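Local coordinates for protein EF0056 (Enterococcus faecalis, PDB 6ORI) that is probably a cell-surface protein whose N-terminal region has immunoglobulin-like architecture, binds calcium and may contribute to biofilm formation, at residues V45-H59 with Q135-D149. Residues are numbered along the deposited sequence; the frame is centred on the assembly and turned at random.
Sequences VLQGNTIDFEVYGKH and QTAPNGVITFEKNLD
Ile51 and Ile142 face each other in antiparallel strands 50-59 and 135-144, each backbone N bonded to the other's O. The same double pairing joins Val55 to Ala137 and Gly57 to Gln135. Between Phe53 and Val55 the register slips by one residue, a beta bulge; there Gly140 N to Phe53 O is weak, at 129°. At the strand ends, Asn49 ND2 donates to Phe144 O at 2.9 Å, nearly in its own amide plane, while Phe144 N returns a bond to Asn49 O. Gly48 O and Leu46 O accept the N-H groups of Leu148 and Asp149, holding the first turn of helix 148-155.

On the face carrying Ile51, Phe53, Val55 and Ile142, Phe53 CG sits between its backbone N and carbonyl carbon (chi1 70°), which folds the ring over Gly140: CA lies 3.5 Å from the ring centroid, a CH-pi contact. Ile142 CG1 approaches Phe53 CE2 obliquely at 3.8 Å. At the end of this face Ile51 CD1 meets Phe144 CE1 at 3.7 Å, and the Leu148 side chain crosses that of Ile51 at about a right angle. Strand 82-87 adds Ile85 against Phe53 and Val82 against Ile142.

On the opposite face, Thr136 CG2 lies at the Tyr56 ring edge. Tyr56 OH donates to the anti lone pair of Glu54 OE1 (2.7 Å), and water links Glu54 OE2 to Asn139 N. Strand 31-38 flanks strand 50-59, making this a bulged antiparallel pair within the beta-sheet framework of an immunoglobulin-like domain.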
ATOM      1  N   VAL A  45      -0.413  17.721 -15.379  1.00  9.51           N
ATOM      2  CA  VAL A  45      -1.336  16.593 -15.476  1.00  7.53           C
ATOM      3  C   VAL A  45      -2.772  17.086 -15.397  1.00  8.02           C
ATOM      4  O   VAL A  45      -3.665  16.543 -16.039  1.00  7.53           O
ATOM      5  CB  VAL A  45      -1.071  15.536 -14.365  1.00 10.56           C
ATOM      6  CG1 VAL A  45      -2.140  14.459 -14.337  1.00 10.79           C
ATOM      7  CG2 VAL A  45       0.291  14.895 -14.564  1.00 10.35           C
ATOM      8  N   LEU A  46      -3.018  18.117 -14.599  1.00  8.69           N
ATOM      9  CA  LEU A  46      -4.368  18.623 -14.416  1.00 10.21           C
ATOM     10  C   LEU A  46      -4.975  19.195 -15.700  1.00  8.40           C
ATOM     11  O   LEU A  46      -6.199  19.230 -15.872  1.00  9.99           O
ATOM     12  CB  LEU A  46      -4.399  19.707 -13.341  1.00 12.81           C
ATOM     13  CG  LEU A  46      -4.200  19.193 -11.918  1.00 14.76           C
ATOM     14  CD1 LEU A  46      -3.892  20.351 -10.972  1.00 24.39           C
ATOM     15  CD2 LEU A  46      -5.420  18.417 -11.449  1.00 15.32           C
ATOM     16  N   GLN A  47      -4.121  19.652 -16.618  0.59  6.77           N
ATOM     17  CA  GLN A  47      -4.579  20.232 -17.883  0.59  8.23           C
ATOM     18  C   GLN A  47      -4.641  19.182 -18.991  0.59  7.68           C
ATOM     19  O   GLN A  47      -4.793  19.499 -20.181  0.59  9.45           O
ATOM     20  CB  GLN A  47      -3.682  21.385 -18.328  0.59 10.56           C
ATOM     21  CG  GLN A  47      -4.018  22.729 -17.702  0.59 10.08           C
ATOM     22  CD  GLN A  47      -2.980  23.142 -16.717  0.59 25.79           C
ATOM     23  OE1 GLN A  47      -2.835  22.516 -15.679  0.59 17.76           O
ATOM     24  NE2 GLN A  47      -2.218  24.180 -17.045  0.59 21.86           N
ATOM     25  N   GLY A  48      -4.520  17.919 -18.591  1.00  7.34           N
ATOM     26  CA  GLY A  48      -4.774  16.785 -19.479  1.00  5.95           C
ATOM     27  C   GLY A  48      -5.799  15.832 -18.876  1.00  6.17           C
ATOM     28  O   GLY A  48      -6.376  16.105 -17.813  1.00  7.09           O
ATOM     29  N   ASN A  49      -6.049  14.714 -19.569  1.00  5.35           N
ATOM     30  CA  ASN A  49      -7.106  13.786 -19.180  1.00  7.02           C
ATOM     31  C   ASN A  49      -6.600  12.383 -18.912  1.00  4.81           C
ATOM     32  O   ASN A  49      -7.340  11.406 -19.068  1.00  4.81           O
ATOM     33  CB  ASN A  49      -8.218  13.721 -20.227  1.00  5.64           C
ATOM     34  CG  ASN A  49      -7.786  13.037 -21.491  1.00  6.16           C
ATOM     35  OD1 ASN A  49      -6.647  13.166 -21.947  1.00  7.87           O
ATOM     36  ND2 ASN A  49      -8.695  12.291 -22.067  1.00  6.96           N
ATOM     37  N   THR A  50      -5.343  12.267 -18.520  1.00  5.01           N
ATOM     38  CA  THR A  50      -4.753  10.953 -18.269  1.00  5.94           C
ATOM     39  C   THR A  50      -3.999  10.865 -16.945  1.00  6.28           C
ATOM     40  O   THR A  50      -3.397  11.824 -16.470  1.00  5.86           O
ATOM     41  CB  THR A  50      -3.797  10.535 -19.418  1.00  6.14           C
ATOM     42  OG1 THR A  50      -2.804  11.548 -19.621  1.00  8.41           O
ATOM     43  CG2 THR A  50      -4.571  10.296 -20.691  1.00  8.84           C
ATOM     44  N   ILE A  51      -4.024   9.668 -16.375  1.00  4.75           N
ATOM     45  CA  ILE A  51      -3.122   9.327 -15.272  1.00  6.02           C
ATOM     46  C   ILE A  51      -2.278   8.136 -15.704  1.00  5.25           C
ATOM     47  O   ILE A  51      -2.822   7.079 -16.034  1.00  5.66           O
ATOM     48  CB  ILE A  51      -3.895   8.996 -13.986  1.00  5.52           C
ATOM     49  CG1 ILE A  51      -4.646  10.225 -13.476  1.00  6.13           C
ATOM     50  CG2 ILE A  51      -2.956   8.417 -12.899  1.00  7.23           C
ATOM     51  CD1 ILE A  51      -5.579   9.938 -12.319  1.00  6.75           C
ATOM     52  N   ASP A  52      -0.960   8.298 -15.691  1.00  5.69           N
ATOM     53  CA  ASP A  52      -0.043   7.223 -16.017  1.00  6.70           C
ATOM     54  C   ASP A  52       0.177   6.357 -14.781  1.00  4.87           C
ATOM     55  O   ASP A  52       0.181   6.875 -13.647  1.00  5.99           O
ATOM     56  CB  ASP A  52       1.315   7.776 -16.482  1.00  8.89           C
ATOM     57  CG  ASP A  52       1.265   8.451 -17.847  1.00 14.96           C
ATOM     58  OD1 ASP A  52       0.224   8.417 -18.542  1.00 15.28           O
ATOM     59  OD2 ASP A  52       2.321   9.000 -18.224  1.00 24.30           O
ATOM     60  N   PHE A  53       0.432   5.066 -14.991  1.00  4.57           N
ATOM     61  CA  PHE A  53       0.670   4.146 -13.872  1.00  5.10           C
ATOM     62  C   PHE A  53       1.456   2.935 -14.330  1.00  4.34           C
ATOM     63  O   PHE A  53       1.565   2.679 -15.524  1.00  5.10           O
ATOM     64  CB  PHE A  53      -0.642   3.700 -13.172  1.00  4.72           C
ATOM     65  CG  PHE A  53      -1.522   2.778 -14.011  1.00  5.62           C
ATOM     66  CD1 PHE A  53      -1.392   1.401 -13.966  1.00  4.52           C
ATOM     67  CD2 PHE A  53      -2.480   3.321 -14.847  1.00  5.43           C
ATOM     68  CE1 PHE A  53      -2.214   0.595 -14.737  1.00  5.79           C
ATOM     69  CE2 PHE A  53      -3.316   2.518 -15.599  1.00  3.79           C
ATOM     70  CZ  PHE A  53      -3.177   1.163 -15.560  1.00  5.33           C
ATOM     71  N   GLU A  54       1.961   2.178 -13.365  1.00  4.47           N
ATOM     72  CA  GLU A  54       2.507   0.849 -13.590  1.00  4.09           C
ATOM     73  C   GLU A  54       1.879  -0.087 -12.574  1.00  4.44           C
ATOM     74  O   GLU A  54       1.395   0.348 -11.504  1.00  5.66           O
ATOM     75  CB  GLU A  54       4.024   0.807 -13.392  1.00  7.56           C
ATOM     76  CG  GLU A  54       4.768   1.730 -14.310  1.00  9.90           C
ATOM     77  CD  GLU A  54       6.278   1.615 -14.193  1.00  9.79           C
ATOM     78  OE1 GLU A  54       6.817   1.413 -13.074  1.00 11.09           O
ATOM     79  OE2 GLU A  54       6.930   1.751 -15.233  1.00 12.43           O
ATOM     80  N   VAL A  55       1.875  -1.371 -12.915  1.00  4.34           N
ATOM     81  CA  VAL A  55       1.430  -2.418 -11.994  1.00  3.26           C
ATOM     82  C   VAL A  55       2.621  -3.323 -11.716  1.00  3.69           C
ATOM     83  O   VAL A  55       3.349  -3.693 -12.638  1.00  4.38           O
ATOM     84  CB  VAL A  55       0.254  -3.235 -12.564  1.00  4.67           C
ATOM     85  CG1 VAL A  55      -0.254  -4.252 -11.549  1.00  4.81           C
ATOM     86  CG2 VAL A  55      -0.854  -2.328 -13.031  1.00  7.70           C
ATOM     87  N   TYR A  56       2.850  -3.626 -10.437  1.00  4.96           N
ATOM     88  CA  TYR A  56       3.891  -4.568 -10.051  1.00  4.06           C
ATOM     89  C   TYR A  56       3.256  -5.835  -9.522  1.00  4.18           C
ATOM     90  O   TYR A  56       2.226  -5.795  -8.846  1.00  5.49           O
ATOM     91  CB  TYR A  56       4.836  -3.967  -8.983  1.00  4.08           C
ATOM     92  CG  TYR A  56       5.327  -2.598  -9.369  1.00  4.58           C
ATOM     93  CD1 TYR A  56       5.818  -2.344 -10.634  1.00  4.69           C
ATOM     94  CD2 TYR A  56       5.256  -1.539  -8.485  1.00  5.69           C
ATOM     95  CE1 TYR A  56       6.212  -1.068 -11.002  1.00  6.76           C
ATOM     96  CE2 TYR A  56       5.642  -0.277  -8.852  1.00  5.83           C
ATOM     97  CZ  TYR A  56       6.133  -0.050 -10.101  1.00  7.19           C
ATOM     98  OH  TYR A  56       6.485   1.237 -10.443  1.00  9.07           O
ATOM     99  N   GLY A  57       3.873  -6.964  -9.822  1.00  4.43           N
ATOM    100  CA  GLY A  57       3.389  -8.245  -9.366  1.00  4.14           C
ATOM    101  C   GLY A  57       4.512  -9.193  -9.103  1.00  4.83           C
ATOM    102  O   GLY A  57       5.534  -9.154  -9.784  1.00  5.28           O
ATOM    103  N   LYS A  58       4.342 -10.047  -8.105  1.00  5.37           N
ATOM    104  CA  LYS A  58       5.321 -11.085  -7.857  1.00  5.15           C
ATOM    105  C   LYS A  58       4.635 -12.301  -7.267  1.00  5.86           C
ATOM    106  O   LYS A  58       3.756 -12.203  -6.373  1.00  6.08           O
ATOM    107  CB  LYS A  58       6.443 -10.612  -6.928  1.00  6.84           C
ATOM    108  CG  LYS A  58       7.360 -11.793  -6.624  1.00 10.77           C
ATOM    109  CD  LYS A  58       8.539 -11.458  -5.827  1.00 11.07           C
ATOM    110  CE  LYS A  58       9.212 -12.716  -5.276  1.00  7.13           C
ATOM    111  NZ  LYS A  58       9.377 -13.812  -6.260  1.00  7.77           N
ATOM    112  N   HIS A  59       5.071 -13.462  -7.734  1.00  5.00           N
ATOM    113  CA  HIS A  59       4.682 -14.737  -7.129  1.00  5.77           C
ATOM    114  C   HIS A  59       5.910 -15.613  -6.946  1.00  6.77           C
ATOM    115  O   HIS A  59       6.988 -15.344  -7.501  1.00  5.63           O
ATOM    116  CB  HIS A  59       3.549 -15.431  -7.897  1.00  7.11           C
ATOM    117  CG  HIS A  59       3.814 -15.599  -9.348  1.00  5.53           C
ATOM    118  ND1 HIS A  59       3.659 -14.576 -10.253  1.00  5.69           N
ATOM    119  CD2 HIS A  59       4.234 -16.670 -10.052  1.00  8.39           C
ATOM    120  CE1 HIS A  59       3.974 -15.012 -11.456  1.00  7.90           C
ATOM    121  NE2 HIS A  59       4.345 -16.276 -11.358  1.00  8.55           N
ATOM    122  N   GLN A 135       7.855  -8.253 -11.165  1.00  3.86           N
ATOM    123  CA  GLN A 135       7.465  -7.980 -12.543  1.00  4.56           C
ATOM    124  C   GLN A 135       6.771  -6.639 -12.660  1.00  3.41           C
ATOM    125  O   GLN A 135       6.052  -6.225 -11.771  1.00  5.57           O
ATOM    126  CB  GLN A 135       6.552  -9.098 -13.070  1.00  4.67           C
ATOM    127  CG  GLN A 135       7.152 -10.492 -12.965  1.00  5.75           C
ATOM    128  CD  GLN A 135       6.395 -11.488 -13.780  1.00  6.62           C
ATOM    129  OE1 GLN A 135       5.987 -11.194 -14.892  1.00  6.37           O
ATOM    130  NE2 GLN A 135       6.213 -12.669 -13.238  1.00  7.87           N
ATOM    131  N   THR A 136       6.974  -5.969 -13.797  1.00  5.21           N
ATOM    132  CA  THR A 136       6.321  -4.691 -14.099  1.00  5.84           C
ATOM    133  C   THR A 136       5.480  -4.795 -15.350  1.00  6.17           C
ATOM    134  O   THR A 136       5.949  -5.287 -16.390  1.00  5.93           O
ATOM    135  CB  THR A 136       7.349  -3.574 -14.290  1.00  5.75           C
ATOM    136  OG1 THR A 136       8.085  -3.429 -13.073  1.00  8.50           O
ATOM    137  CG2 THR A 136       6.689  -2.238 -14.654  1.00  7.31           C
ATOM    138  N   ALA A 137       4.249  -4.311 -15.224  1.00  4.59           N
ATOM    139  CA  ALA A 137       3.360  -4.076 -16.355  1.00  5.98           C
ATOM    140  C   ALA A 137       3.432  -2.580 -16.588  1.00  3.80           C
ATOM    141  O   ALA A 137       2.869  -1.816 -15.799  1.00  4.94           O
ATOM    142  CB  ALA A 137       1.936  -4.508 -16.021  1.00  5.88           C
ATOM    143  N   PRO A 138       4.170  -2.142 -17.628  1.00  4.23           N
ATOM    144  CA  PRO A 138       4.444  -0.717 -17.830  1.00  4.70           C
ATOM    145  C   PRO A 138       3.387   0.024 -18.657  1.00  5.51           C
ATOM    146  O   PRO A 138       2.489  -0.597 -19.242  1.00  5.23           O
ATOM    147  CB  PRO A 138       5.772  -0.761 -18.575  1.00  8.34           C
ATOM    148  CG  PRO A 138       5.635  -1.948 -19.454  1.00  8.50           C
ATOM    149  CD  PRO A 138       4.908  -2.961 -18.604  1.00  6.70           C
ATOM    150  N   ASN A 139       3.484   1.347 -18.692  1.00  4.35           N
ATOM    151  CA  ASN A 139       2.751   2.174 -19.655  1.00  6.19           C
ATOM    152  C   ASN A 139       1.252   2.108 -19.429  1.00  5.12           C
ATOM    153  O   ASN A 139       0.449   2.127 -20.365  1.00  6.12           O
ATOM    154  CB  ASN A 139       3.119   1.811 -21.102  1.00  5.72           C
ATOM    155  CG  ASN A 139       4.577   1.976 -21.354  1.00  8.70           C
ATOM    156  OD1 ASN A 139       5.169   2.974 -20.960  1.00 12.20           O
ATOM    157  ND2 ASN A 139       5.176   0.987 -21.978  1.00 11.76           N
ATOM    158  N   GLY A 140       0.858   2.019 -18.179  1.00  4.13           N
ATOM    159  CA  GLY A 140      -0.549   2.100 -17.835  1.00  5.25           C
ATOM    160  C   GLY A 140      -1.062   3.502 -18.027  1.00  6.22           C
ATOM    161  O   GLY A 140      -0.381   4.463 -17.713  1.00  5.31           O
ATOM    162  N   VAL A 141      -2.280   3.614 -18.528  1.00  4.19           N
ATOM    163  CA  VAL A 141      -2.929   4.905 -18.724  1.00  5.03           C
ATOM    164  C   VAL A 141      -4.400   4.768 -18.369  1.00  4.10           C
ATOM    165  O   VAL A 141      -5.100   3.911 -18.912  1.00  4.13           O
ATOM    166  CB  VAL A 141      -2.807   5.438 -20.188  1.00  4.88           C
ATOM    167  CG1 VAL A 141      -3.497   6.781 -20.302  1.00  6.74           C
ATOM    168  CG2 VAL A 141      -1.368   5.576 -20.613  1.00  6.62           C
ATOM    169  N   ILE A 142      -4.849   5.591 -17.428  1.00  4.30           N
ATOM    170  CA  ILE A 142      -6.273   5.827 -17.208  1.00  3.24           C
ATOM    171  C   ILE A 142      -6.656   7.048 -18.015  1.00  4.16           C
ATOM    172  O   ILE A 142      -6.102   8.122 -17.823  1.00  4.56           O
ATOM    173  CB  ILE A 142      -6.602   6.095 -15.736  1.00  4.27           C
ATOM    174  CG1 ILE A 142      -6.122   4.951 -14.812  1.00  5.04           C
ATOM    175  CG2 ILE A 142      -8.124   6.303 -15.574  1.00  4.86           C
ATOM    176  CD1 ILE A 142      -6.157   5.313 -13.323  1.00  6.81           C
ATOM    177  N   THR A 143      -7.606   6.889 -18.918  1.00  4.08           N
ATOM    178  CA  THR A 143      -8.065   7.978 -19.780  1.00  5.46           C
ATOM    179  C   THR A 143      -9.457   8.413 -19.347  1.00  4.24           C
ATOM    180  O   THR A 143     -10.361   7.593 -19.263  1.00  5.70           O
ATOM    181  CB  THR A 143      -8.104   7.511 -21.247  1.00  5.60           C
ATOM    182  OG1 THR A 143      -6.796   7.153 -21.676  1.00  6.67           O
ATOM    183  CG2 THR A 143      -8.619   8.609 -22.165  1.00  7.64           C
ATOM    184  N   PHE A 144      -9.633   9.719 -19.161  1.00  4.14           N
ATOM    185  CA  PHE A 144     -10.882  10.299 -18.660  1.00  4.66           C
ATOM    186  C   PHE A 144     -11.675  11.009 -19.748  1.00  5.40           C
ATOM    187  O   PHE A 144     -11.118  11.428 -20.753  1.00  4.95           O
ATOM    188  CB  PHE A 144     -10.584  11.284 -17.502  1.00  5.13           C
ATOM    189  CG  PHE A 144     -10.057  10.631 -16.233  1.00  4.14           C
ATOM    190  CD1 PHE A 144      -8.711  10.409 -16.073  1.00  6.67           C
ATOM    191  CD2 PHE A 144     -10.912  10.233 -15.230  1.00  5.56           C
ATOM    192  CE1 PHE A 144      -8.231   9.796 -14.905  1.00  5.14           C
ATOM    193  CE2 PHE A 144     -10.440   9.650 -14.073  1.00  6.62           C
ATOM    194  CZ  PHE A 144      -9.087   9.410 -13.925  1.00  5.35           C
ATOM    195  N   GLU A 145     -12.978  11.162 -19.512  0.53  5.68           N
ATOM    196  CA  GLU A 145     -13.882  11.866 -20.430  0.53  5.49           C
ATOM    197  C   GLU A 145     -13.630  13.354 -20.503  0.53  7.53           C
ATOM    198  O   GLU A 145     -13.988  14.003 -21.491  0.53  7.71           O
ATOM    199  CB  GLU A 145     -15.324  11.689 -19.961  0.53  3.43           C
ATOM    200  CG  GLU A 145     -15.823  10.272 -20.013  0.53  5.73           C
ATOM    201  CD  GLU A 145     -17.202  10.126 -19.392  0.53 13.33           C
ATOM    202  OE1 GLU A 145     -17.562  10.942 -18.507  0.53 15.49           O
ATOM    203  OE2 GLU A 145     -17.928   9.189 -19.782  0.53 27.30           O
ATOM    204  N   LYS A 146     -13.061  13.887 -19.429  1.00  6.64           N
ATOM    205  CA  LYS A 146     -12.792  15.320 -19.283  1.00  6.62           C
ATOM    206  C   LYS A 146     -11.398  15.470 -18.735  1.00  7.33           C
ATOM    207  O   LYS A 146     -10.835  14.540 -18.153  1.00  6.80           O
ATOM    208  CB  LYS A 146     -13.727  15.958 -18.235  1.00 14.45           C
ATOM    209  CG  LYS A 146     -15.192  15.896 -18.519  1.00 19.62           C
ATOM    210  CD  LYS A 146     -15.961  16.431 -17.293  1.00 19.81           C
ATOM    211  CE  LYS A 146     -17.466  16.321 -17.466  1.00 34.56           C
ATOM    212  NZ  LYS A 146     -17.968  17.219 -18.540  1.00 54.75           N
ATOM    213  N   ASN A 147     -10.836  16.658 -18.849  1.00  6.87           N
ATOM    214  CA  ASN A 147      -9.572  16.919 -18.213  1.00  6.54           C
ATOM    215  C   ASN A 147      -9.680  16.915 -16.682  1.00  7.51           C
ATOM    216  O   ASN A 147     -10.748  17.179 -16.125  1.00  7.85           O
ATOM    217  CB  ASN A 147      -9.009  18.249 -18.684  1.00  7.27           C
ATOM    218  CG  ASN A 147      -8.558  18.200 -20.130  1.00  8.30           C
ATOM    219  OD1 ASN A 147      -8.113  17.165 -20.622  1.00  8.30           O
ATOM    220  ND2 ASN A 147      -8.660  19.324 -20.819  1.00 12.22           N
ATOM    221  N   LEU A 148      -8.568  16.620 -16.022  1.00  7.14           N
ATOM    222  CA  LEU A 148      -8.592  16.412 -14.592  1.00  6.59           C
ATOM    223  C   LEU A 148      -8.884  17.693 -13.824  1.00  8.54           C
ATOM    224  O   LEU A 148      -9.517  17.620 -12.773  1.00  7.43           O
ATOM    225  CB  LEU A 148      -7.291  15.755 -14.160  1.00  9.24           C
ATOM    226  CG  LEU A 148      -7.334  14.265 -14.522  1.00 10.03           C
ATOM    227  CD1 LEU A 148      -5.943  13.690 -14.685  1.00 12.28           C
ATOM    228  CD2 LEU A 148      -8.113  13.482 -13.475  1.00  9.64           C
ATOM    229  N   ASP A 149      -8.481  18.853 -14.346  1.00  7.33           N
ATOM    230  CA  ASP A 149      -8.826  20.124 -13.699  1.00  7.84           C
ATOM    231  C   ASP A 149     -10.338  20.309 -13.624  1.00  9.22           C
ATOM    232  O   ASP A 149     -10.862  20.723 -12.584  1.00  8.03           O
ATOM    233  CB  ASP A 149      -8.142  21.347 -14.339  1.00 10.11           C
ATOM    234  CG  ASP A 149      -8.375  21.501 -15.858  1.00 16.29           C
ATOM    235  OD1 ASP A 149      -9.143  20.758 -16.504  1.00 14.56           O
ATOM    236  OD2 ASP A 149      -7.754  22.433 -16.431  1.00 25.22           O
TER
HETATM  237  O   HOH W   1      -7.415  16.327 -23.042  1.00  9.73           O
HETATM  238  O   HOH W   2       5.675   2.745 -17.377  1.00 10.63           O
HETATM  239  O   HOH W   3       6.874 -13.373 -10.214  1.00  8.31           O